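Local coordinates for TfuA domain-containing protein (Methanosarcina acetivorans, PDB 6XP8), which takes part in peptide backbone thioamidation, probably working alongside a YcaO enzyme to install the thioamide, at residues Ala3-Asn9 / Ala22-Val28; Val57-Leu63 / Arg82-Leu86; Leu128-Arg132 / Leu153-Ile157. All coordinates share one frame; numbering follows the deposited sequence.

Contact 1 of 3, residues Ala3-Asn9 / Ala22-Val28; sequences AVIFTGN and ANYQPPV
Strands 3-6 and 23-25 run in parallel, their short axes 4.7 Å apart and inclined by 24°, as the two strands of a beta-alpha-beta unit whose crossover is helix 13-19. Four backbone hydrogen bonds weave the pair in the staggered pattern of parallel strands: Asn23 N gives to Ala3 O, Ile5 N to Asn23 O at 2.8 Å, Gln25 N to Ile5 O, and Thr7 N to Gln25 O. This last bond carries the pairing one residue past strand 3-6, where His13 NE2 also donates to Thr7 O. On the far edge of strand 3-6, Val4 and Phe6 bond to strand 43-46 and the turn after it, which makes 3-6 an interior strand.

One face of the sheet carries Ile5 and Tyr24, side by side and pointing the same way, with Ile5 CB 3.6 Å from Tyr24 CE1. Thr7 CG2 comes alongside the same ring at CD1, while Thr7 OG1 turns to Asp48. The other face carries Val4, Phe6 and Gln25; Val4 CG2 meets Gln25 CG at 3.6 Å. Phe6 CG stands anti to the carbonyl carbon (chi1 -60°), which turns one ring face to Val28. A leucine here would probably leave Val28 CG2 without the flat surface it rests on and open a gap beside Gln25 CB. The methyl Val28 CG2 sits almost centrally over one face, 3.8 Å from the Phe6 centroid and 10° off the normal, a CH-pi contact, while Pro26 O lies in the ring plane 3.4 Å from Phe6 CD1.

Contact 2 of 3, residues Val57-Leu63 / Arg82-Leu86; sequences VGHREIL and RASEL
Arg82 reaches from helix 78-86 to the carbonyl of Val57, just ahead of helix 59-67, and ties together two helices of an alpha/beta fold built on a parallel sheet. The short helical segments are steeply inclined, at 73°, with axes 11.3 Å apart, a spacing bridged by long side chains.

Followed outward, Arg82 begins in an apolar setting: CB and CG both pass Ile62 CD1, with CG 3.9 Å from it. A bend at chi2 (-74°) then turns the chain so that CD touches Ile62 CD1 and, in another direction, meets the edge of the His59 ring, 3.7 Å from His59 CD2. Beyond it the guanidinium stands nearly upright to that ring, the planes 83° apart. Its side edge grips a single acceptor: NE, at 2.8 Å, and NH2 both donate to Val57 O, which lies close to the guanidinium plane. Next to Val57, Gly58, the N-cap residue of helix 59-67, donates its backbone N-H to Glu61 OE2, which helps to fix the start of that helix. The remaining nitrogen of Arg82, NH1, turns back to its own helix and makes a salt bridge with Glu85 OE1, on the syn lone pair.

That same oxygen receives His59 NE2 at 2.8 Å, coming from above the carboxylate plane but within the plane of its own ring. Glu85 OE1 thus holds two donors from different directions, fixing the rotation of the imidazole and helping to position the arginine; its negative charge probably offsets the positive charge of Arg82.

Leu86 supplies much of the apolar part of the contact: CD1 packs on Ile62 CG2 at 3.7 Å, and CD2 lies over one face of the His59 ring, offset toward its rim, 4.2 Å from the centroid.

Contact 3 of 3, residues Leu128-Arg132 / Leu153-Ile157; sequences LVNIR and LDLAI
Helices 128-140 and 146-157 form an antiparallel helical hairpin in the helical part of the protein, and Leu128-Arg132 meets Leu153-Ile157 where the start of the first helix passes the end of the second. The segment axes are 10.5 Å apart and almost exactly antiparallel, at 178°. No hydrogen bond crosses between them; the join is made by apolar groups and the long arm of one arginine.

Ala156 stands at the middle of the apolar contact. Its CB is met by Leu128 CD1 at 3.9 Å and by Ile131 CG2 at 3.8 Å. With CG opposite the backbone N (chi1 -171°), Leu128 extends across the interface, and its second methyl, CD2, reaches Ile157 CG1 at 4.0 Å.

Arg132 lies along the more exposed flank. Its CG packs against Leu153 CD1 at 3.9 Å, and the chain, extended from CG to NE, carries the guanidinium on so that this same methyl lies over one of its faces. NH2 goes further, to within 4.0 Å of Ile157 CD1, so both ends of the segment 153-157 touch the one side chain. NE is engaged in a salt bridge with Glu111, which holds the guanidinium from outside the hairpin. On the other side, helix 166-175 packs on Ile131 and Ala156. Such side-by-side apolar packing of two consecutive antiparallel helices is that of a helical hairpin.

In the fold
From the N terminus the chain closes contact 1 first: strand 3-6, helix 13-19 and strand 23-25 complete a beta-alpha-beta unit at one margin of the parallel sheet. Contact 2 then closes the path from helix 59-67 through strand 71-74 to helix 78-86, so it joins helices that flank that strand in sequence. Contact 3 closes last, within the helical part beyond the sheet. The three loops follow in series, neither nesting nor crossing. Contacts 1 and 2 touch where Val28 CG1 meets Val57 CG1 at 3.8 Å, whereas contact 3 stands apart, its centre about 26 Å from either of the other two centres.

Contact 1 of 3, residues Ala3-Asn9 / Ala22-Val28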
loop_
_atom_site.group_PDB
_atom_site.type_symbol
_atom_site.label_atom_id
_atom_site.label_comp_id
_atom_site.label_asym_id
_atom_site.label_seq_id
_atom_site.Cartn_x
_atom_site.Cartn_y
_atom_site.Cartn_z
ATOM N N ALA A 3 14.653 -13.552 6.757
ATOM C CA ALA A 3 13.421 -12.909 6.295
ATOM C C ALA A 3 13.421 -12.639 4.796
ATOM O O ALA A 3 14.452 -12.289 4.216
ATOM C CB ALA A 3 13.170 -11.617 7.052
ATOM N N VAL A 4 12.248 -12.812 4.192
ATOM C CA VAL A 4 11.989 -12.424 2.805
ATOM C C VAL A 4 10.840 -11.402 2.779
ATOM O O VAL A 4 9.818 -11.592 3.443
ATOM C CB VAL A 4 11.764 -13.662 1.882
ATOM C CG1 VAL A 4 10.594 -14.526 2.347
ATOM C CG2 VAL A 4 11.600 -13.252 0.426
ATOM N N ILE A 5 11.043 -10.306 2.044
ATOM C CA ILE A 5 10.057 -9.211 1.958
ATOM C C ILE A 5 9.678 -8.936 0.510
ATOM O O ILE A 5 10.543 -8.700 -0.334
ATOM C CB ILE A 5 10.579 -7.890 2.594
ATOM C CG1 ILE A 5 11.151 -8.108 4.002
ATOM C CG2 ILE A 5 9.515 -6.791 2.566
ATOM C CD1 ILE A 5 10.139 -8.507 5.050
ATOM N N PHE A 6 8.377 -8.956 0.234
ATOM C CA PHE A 6 7.865 -8.653 -1.098
ATOM C C PHE A 6 7.406 -7.205 -1.132
ATOM O O PHE A 6 6.387 -6.859 -0.526
ATOM C CB PHE A 6 6.734 -9.616 -1.467
ATOM C CG PHE A 6 7.154 -11.062 -1.468
ATOM C CD1 PHE A 6 7.683 -11.642 -2.620
ATOM C CD2 PHE A 6 7.034 -11.841 -0.316
ATOM C CE1 PHE A 6 8.082 -12.975 -2.626
ATOM C CE2 PHE A 6 7.444 -13.171 -0.313
ATOM C CZ PHE A 6 7.961 -13.741 -1.474
ATOM N N THR A 7 8.180 -6.363 -1.820
ATOM C CA THR A 7 7.916 -4.917 -1.897
ATOM C C THR A 7 8.543 -4.304 -3.168
ATOM O O THR A 7 8.916 -5.041 -4.088
ATOM C CB THR A 7 8.268 -4.171 -0.566
ATOM O OG1 THR A 7 7.652 -2.876 -0.549
ATOM C CG2 THR A 7 9.774 -4.040 -0.325
ATOM N N GLY A 8 8.631 -2.976 -3.229
ATOM C CA GLY A 8 9.135 -2.282 -4.409
ATOM C C GLY A 8 8.271 -1.105 -4.799
ATOM O O GLY A 8 8.789 -0.104 -5.308
ATOM N N ASN A 9 6.960 -1.230 -4.566
ATOM C CA ASN A 9 5.979 -0.189 -4.895
ATOM C C ASN A 9 5.809 0.816 -3.751
ATOM O O ASN A 9 6.063 2.004 -3.927
ATOM C CB ASN A 9 4.608 -0.796 -5.256
ATOM C CG ASN A 9 4.678 -1.857 -6.350
ATOM O OD1 ASN A 9 5.593 -1.882 -7.190
ATOM N ND2 ASN A 9 3.689 -2.730 -6.356
ATOM N N ALA A 22 17.345 -7.726 4.620
ATOM C CA ALA A 22 16.521 -8.894 4.350
ATOM C C ALA A 22 16.656 -9.250 2.876
ATOM O O ALA A 22 17.297 -8.522 2.107
ATOM C CB ALA A 22 15.064 -8.608 4.697
ATOM N N ASN A 23 16.070 -10.379 2.491
ATOM C CA ASN A 23 15.931 -10.717 1.083
ATOM C C ASN A 23 14.724 -9.974 0.511
ATOM O O ASN A 23 13.576 -10.354 0.761
ATOM C CB ASN A 23 15.800 -12.235 0.890
ATOM C CG ASN A 23 15.709 -12.643 -0.574
ATOM O OD1 ASN A 23 15.540 -11.809 -1.464
ATOM N ND2 ASN A 23 15.827 -13.936 -0.829
ATOM N N TYR A 24 14.996 -8.920 -0.258
ATOM C CA TYR A 24 13.939 -8.162 -0.929
ATOM C C TYR A 24 13.608 -8.746 -2.287
ATOM O O TYR A 24 14.489 -8.971 -3.122
ATOM C CB TYR A 24 14.267 -6.662 -1.003
ATOM C CG TYR A 24 14.232 -6.048 0.373
ATOM C CD1 TYR A 24 13.012 -5.706 0.977
ATOM C CD2 TYR A 24 15.403 -5.870 1.111
ATOM C CE1 TYR A 24 12.970 -5.184 2.263
ATOM C CE2 TYR A 24 15.365 -5.340 2.393
ATOM C CZ TYR A 24 14.149 -4.995 2.964
ATOM O OH TYR A 24 14.093 -4.472 4.237
ATOM N N GLN A 25 12.321 -9.009 -2.470
ATOM C CA GLN A 25 11.792 -9.599 -3.690
ATOM C C GLN A 25 10.790 -8.629 -4.314
ATOM O O GLN A 25 10.255 -7.771 -3.608
ATOM C CB GLN A 25 11.117 -10.946 -3.380
ATOM C CG GLN A 25 12.075 -12.064 -2.970
ATOM C CD GLN A 25 13.065 -12.454 -4.060
ATOM O OE1 GLN A 25 14.277 -12.464 -3.833
ATOM N NE2 GLN A 25 12.558 -12.771 -5.243
ATOM N N PRO A 26 10.519 -8.762 -5.633
ATOM C CA PRO A 26 9.486 -7.936 -6.275
ATOM C C PRO A 26 8.087 -8.176 -5.669
ATOM O O PRO A 26 7.916 -9.144 -4.901
ATOM C CB PRO A 26 9.520 -8.410 -7.735
ATOM C CG PRO A 26 10.888 -8.961 -7.918
ATOM C CD PRO A 26 11.206 -9.623 -6.618
ATOM N N PRO A 27 7.094 -7.310 -5.989
ATOM C CA PRO A 27 5.720 -7.548 -5.517
ATOM C C PRO A 27 5.294 -9.009 -5.712
ATOM O O PRO A 27 5.556 -9.590 -6.772
ATOM C CB PRO A 27 4.885 -6.619 -6.396
ATOM C CG PRO A 27 5.799 -5.472 -6.654
ATOM C CD PRO A 27 7.188 -6.039 -6.739
ATOM N N VAL A 28 4.678 -9.589 -4.683
ATOM C CA VAL A 28 4.399 -11.031 -4.646
ATOM C C VAL A 28 3.362 -11.455 -5.696
ATOM O O VAL A 28 2.407 -10.720 -5.970
ATOM C CB VAL A 28 4.040 -11.515 -3.211
ATOM C CG1 VAL A 28 2.687 -10.982 -2.738
ATOM C CG2 VAL A 28 4.133 -13.037 -3.085
#

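Contact 2 of 3, residues Val57-Leu63 / Arg82-Leu86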
loop_
_atom_site.group_PDB
_atom_site.type_symbol
_atom_site.label_atom_id
_atom_site.label_comp_id
_atom_site.label_asym_id
_atom_site.label_seq_id
_atom_site.Cartn_x
_atom_site.Cartn_y
_atom_site.Cartn_z
ATOM N N VAL A 57 -1.446 -13.473 -4.915
ATOM C CA VAL A 57 -1.096 -14.415 -3.842
ATOM C C VAL A 57 -2.379 -14.969 -3.204
ATOM O O VAL A 57 -3.286 -14.209 -2.874
ATOM C CB VAL A 57 -0.122 -13.781 -2.798
ATOM C CG1 VAL A 57 -0.736 -12.590 -2.063
ATOM C CG2 VAL A 57 0.394 -14.831 -1.819
ATOM N N GLY A 58 -2.458 -16.292 -3.069
ATOM C CA GLY A 58 -3.686 -16.942 -2.603
ATOM C C GLY A 58 -3.689 -17.204 -1.110
ATOM O O GLY A 58 -2.620 -17.310 -0.495
ATOM N N HIS A 59 -4.892 -17.300 -0.533
ATOM C CA HIS A 59 -5.059 -17.663 0.884
ATOM C C HIS A 59 -4.378 -18.990 1.210
ATOM O O HIS A 59 -3.715 -19.107 2.242
ATOM C CB HIS A 59 -6.540 -17.731 1.294
ATOM C CG HIS A 59 -7.251 -16.411 1.272
ATOM N ND1 HIS A 59 -8.599 -16.298 1.533
ATOM C CD2 HIS A 59 -6.812 -15.154 1.013
ATOM C CE1 HIS A 59 -8.960 -15.030 1.442
ATOM N NE2 HIS A 59 -7.895 -14.316 1.125
ATOM N N ARG A 60 -4.549 -19.977 0.325
ATOM C CA ARG A 60 -3.926 -21.303 0.458
ATOM C C ARG A 60 -2.404 -21.229 0.672
ATOM O O ARG A 60 -1.855 -21.939 1.523
ATOM C CB ARG A 60 -4.318 -22.189 -0.749
ATOM C CG ARG A 60 -3.367 -23.321 -1.134
ATOM C CD ARG A 60 -3.558 -24.587 -0.307
ATOM N NE ARG A 60 -2.352 -25.422 -0.329
ATOM C CZ ARG A 60 -2.014 -26.323 0.595
ATOM N NH1 ARG A 60 -2.781 -26.546 1.659
ATOM N NH2 ARG A 60 -0.888 -27.009 0.453
ATOM N N GLU A 61 -1.746 -20.350 -0.084
ATOM C CA GLU A 61 -0.296 -20.148 -0.005
ATOM C C GLU A 61 0.147 -19.578 1.339
ATOM O O GLU A 61 1.147 -20.027 1.905
ATOM C CB GLU A 61 0.162 -19.191 -1.095
ATOM C CG GLU A 61 -0.167 -19.617 -2.509
ATOM C CD GLU A 61 0.329 -18.598 -3.500
ATOM O OE1 GLU A 61 1.525 -18.255 -3.433
ATOM O OE2 GLU A 61 -0.476 -18.142 -4.329
ATOM N N ILE A 62 -0.595 -18.580 1.820
ATOM C CA ILE A 62 -0.304 -17.930 3.099
ATOM C C ILE A 62 -0.535 -18.936 4.233
ATOM O O ILE A 62 0.327 -19.093 5.103
ATOM C CB ILE A 62 -1.100 -16.608 3.275
ATOM C CG1 ILE A 62 -0.556 -15.546 2.301
ATOM C CG2 ILE A 62 -1.032 -16.096 4.716
ATOM C CD1 ILE A 62 -1.545 -14.465 1.911
ATOM N N LEU A 63 -1.670 -19.635 4.186
ATOM C CA LEU A 63 -1.991 -20.673 5.174
ATOM C C LEU A 63 -0.964 -21.804 5.229
ATOM O O LEU A 63 -0.652 -22.291 6.323
ATOM C CB LEU A 63 -3.404 -21.228 4.959
ATOM C CG LEU A 63 -4.579 -20.279 5.234
ATOM C CD1 LEU A 63 -5.887 -20.886 4.741
ATOM C CD2 LEU A 63 -4.682 -19.894 6.703
ATOM N N ARG A 82 -4.700 -8.881 2.539
ATOM C CA ARG A 82 -4.611 -10.280 2.973
ATOM C C ARG A 82 -4.613 -10.447 4.495
ATOM O O ARG A 82 -5.251 -11.371 5.015
ATOM C CB ARG A 82 -3.398 -10.984 2.351
ATOM C CG ARG A 82 -3.524 -11.252 0.859
ATOM C CD ARG A 82 -4.474 -12.393 0.527
ATOM N NE ARG A 82 -4.536 -12.563 -0.922
ATOM C CZ ARG A 82 -5.457 -12.030 -1.721
ATOM N NH1 ARG A 82 -6.457 -11.300 -1.232
ATOM N NH2 ARG A 82 -5.378 -12.238 -3.029
ATOM N N ALA A 83 -3.934 -9.548 5.211
ATOM C CA ALA A 83 -3.931 -9.618 6.673
ATOM C C ALA A 83 -5.337 -9.404 7.245
ATOM O O ALA A 83 -5.715 -10.064 8.214
ATOM C CB ALA A 83 -2.933 -8.652 7.281
ATOM N N SER A 84 -6.121 -8.527 6.612
ATOM C CA SER A 84 -7.511 -8.307 7.025
ATOM C C SER A 84 -8.388 -9.547 6.810
ATOM O O SER A 84 -9.383 -9.743 7.518
ATOM C CB SER A 84 -8.113 -7.089 6.320
ATOM O OG SER A 84 -8.499 -7.380 4.988
ATOM N N GLU A 85 -8.004 -10.371 5.836
ATOM C CA GLU A 85 -8.723 -11.606 5.511
ATOM C C GLU A 85 -8.246 -12.808 6.316
ATOM O O GLU A 85 -9.006 -13.765 6.506
ATOM C CB GLU A 85 -8.615 -11.919 4.012
ATOM C CG GLU A 85 -9.216 -10.854 3.103
ATOM C CD GLU A 85 -8.690 -10.891 1.675
ATOM O OE1 GLU A 85 -7.688 -11.584 1.396
ATOM O OE2 GLU A 85 -9.285 -10.207 0.816
ATOM N N LEU A 86 -6.994 -12.768 6.781
ATOM C CA LEU A 86 -6.356 -13.950 7.373
ATOM C C LEU A 86 -5.778 -13.762 8.782
ATOM O O LEU A 86 -5.069 -14.650 9.277
ATOM C CB LEU A 86 -5.287 -14.515 6.416
ATOM C CG LEU A 86 -5.739 -14.996 5.029
ATOM C CD1 LEU A 86 -4.564 -15.061 4.067
ATOM C CD2 LEU A 86 -6.457 -16.340 5.093
#

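Contact 3 of 3, residues Leu128-Arg132 / Leu153-Ile157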
loop_
_atom_site.group_PDB
_atom_site.type_symbol
_atom_site.label_atom_id
_atom_site.label_comp_id
_atom_site.label_asym_id
_atom_site.label_seq_id
_atom_site.Cartn_x
_atom_site.Cartn_y
_atom_site.Cartn_z
ATOM N N LEU A 128 -5.358 5.333 -3.870
ATOM C CA LEU A 128 -6.507 6.013 -3.287
ATOM C C LEU A 128 -6.351 6.309 -1.792
ATOM O O LEU A 128 -6.750 7.383 -1.351
ATOM C CB LEU A 128 -7.799 5.233 -3.564
ATOM C CG LEU A 128 -9.159 5.854 -3.217
ATOM C CD1 LEU A 128 -9.344 7.241 -3.830
ATOM C CD2 LEU A 128 -10.254 4.916 -3.695
ATOM N N VAL A 129 -5.766 5.376 -1.026
ATOM C CA VAL A 129 -5.495 5.619 0.407
ATOM C C VAL A 129 -4.632 6.860 0.678
ATOM O O VAL A 129 -4.928 7.610 1.609
ATOM C CB VAL A 129 -4.945 4.383 1.178
ATOM C CG1 VAL A 129 -6.031 3.322 1.329
ATOM C CG2 VAL A 129 -3.690 3.817 0.532
ATOM N N ASN A 130 -3.593 7.064 -0.142
ATOM C CA ASN A 130 -2.747 8.271 -0.086
ATOM C C ASN A 130 -3.550 9.527 -0.447
ATOM O O ASN A 130 -3.368 10.571 0.180
ATOM C CB ASN A 130 -1.524 8.156 -1.015
ATOM C CG ASN A 130 -0.391 7.303 -0.438
ATOM O OD1 ASN A 130 -0.568 6.536 0.509
ATOM N ND2 ASN A 130 0.779 7.406 -1.058
ATOM N N ILE A 131 -4.430 9.417 -1.448
ATOM C CA ILE A 131 -5.303 10.532 -1.866
ATOM C C ILE A 131 -6.245 10.920 -0.719
ATOM O O ILE A 131 -6.381 12.107 -0.399
ATOM C CB ILE A 131 -6.076 10.221 -3.182
ATOM C CG1 ILE A 131 -5.100 10.104 -4.362
ATOM C CG2 ILE A 131 -7.138 11.281 -3.479
ATOM C CD1 ILE A 131 -5.647 9.364 -5.574
ATOM N N ARG A 132 -6.851 9.912 -0.085
ATOM C CA ARG A 132 -7.733 10.106 1.076
ATOM C C ARG A 132 -7.041 10.913 2.181
ATOM O O ARG A 132 -7.566 11.932 2.640
ATOM C CB ARG A 132 -8.207 8.755 1.637
ATOM C CG ARG A 132 -9.206 8.005 0.762
ATOM C CD ARG A 132 -9.723 6.762 1.478
ATOM N NE ARG A 132 -10.666 5.982 0.668
ATOM C CZ ARG A 132 -11.964 6.252 0.514
ATOM N NH1 ARG A 132 -12.522 7.317 1.094
ATOM N NH2 ARG A 132 -12.714 5.451 -0.239
ATOM N N LEU A 153 -12.526 13.867 -3.817
ATOM C CA LEU A 153 -12.442 12.483 -3.361
ATOM C C LEU A 153 -13.342 11.561 -4.191
ATOM O O LEU A 153 -12.901 10.498 -4.634
ATOM C CB LEU A 153 -12.726 12.377 -1.858
ATOM C CG LEU A 153 -12.815 10.982 -1.220
ATOM C CD1 LEU A 153 -11.547 10.151 -1.417
ATOM C CD2 LEU A 153 -13.135 11.131 0.256
ATOM N N ASP A 154 -14.589 11.982 -4.414
ATOM C CA ASP A 154 -15.495 11.258 -5.312
ATOM C C ASP A 154 -14.909 11.094 -6.719
ATOM O O ASP A 154 -15.023 10.019 -7.321
ATOM C CB ASP A 154 -16.858 11.958 -5.384
ATOM C CG ASP A 154 -17.808 11.282 -6.358
ATOM O OD1 ASP A 154 -18.331 10.191 -6.027
ATOM O OD2 ASP A 154 -18.025 11.836 -7.457
ATOM N N LEU A 155 -14.289 12.159 -7.237
ATOM C CA LEU A 155 -13.616 12.105 -8.539
ATOM C C LEU A 155 -12.516 11.041 -8.545
ATOM O O LEU A 155 -12.442 10.234 -9.476
ATOM C CB LEU A 155 -13.065 13.483 -8.955
ATOM C CG LEU A 155 -12.298 13.605 -10.288
ATOM C CD1 LEU A 155 -13.099 13.111 -11.491
ATOM C CD2 LEU A 155 -11.807 15.028 -10.526
ATOM N N ALA A 156 -11.690 11.037 -7.497
ATOM C CA ALA A 156 -10.583 10.075 -7.375
ATOM C C ALA A 156 -11.091 8.630 -7.348
ATOM O O ALA A 156 -10.558 7.773 -8.057
ATOM C CB ALA A 156 -9.742 10.377 -6.147
ATOM N N ILE A 157 -12.138 8.382 -6.556
ATOM C CA ILE A 157 -12.799 7.066 -6.488
ATOM C C ILE A 157 -13.262 6.629 -7.887
ATOM O O ILE A 157 -13.120 5.460 -8.259
ATOM C CB ILE A 157 -13.971 7.062 -5.458
ATOM C CG1 ILE A 157 -13.434 7.288 -4.031
ATOM C CG2 ILE A 157 -14.788 5.769 -5.531
ATOM C CD1 ILE A 157 -14.482 7.697 -3.009
#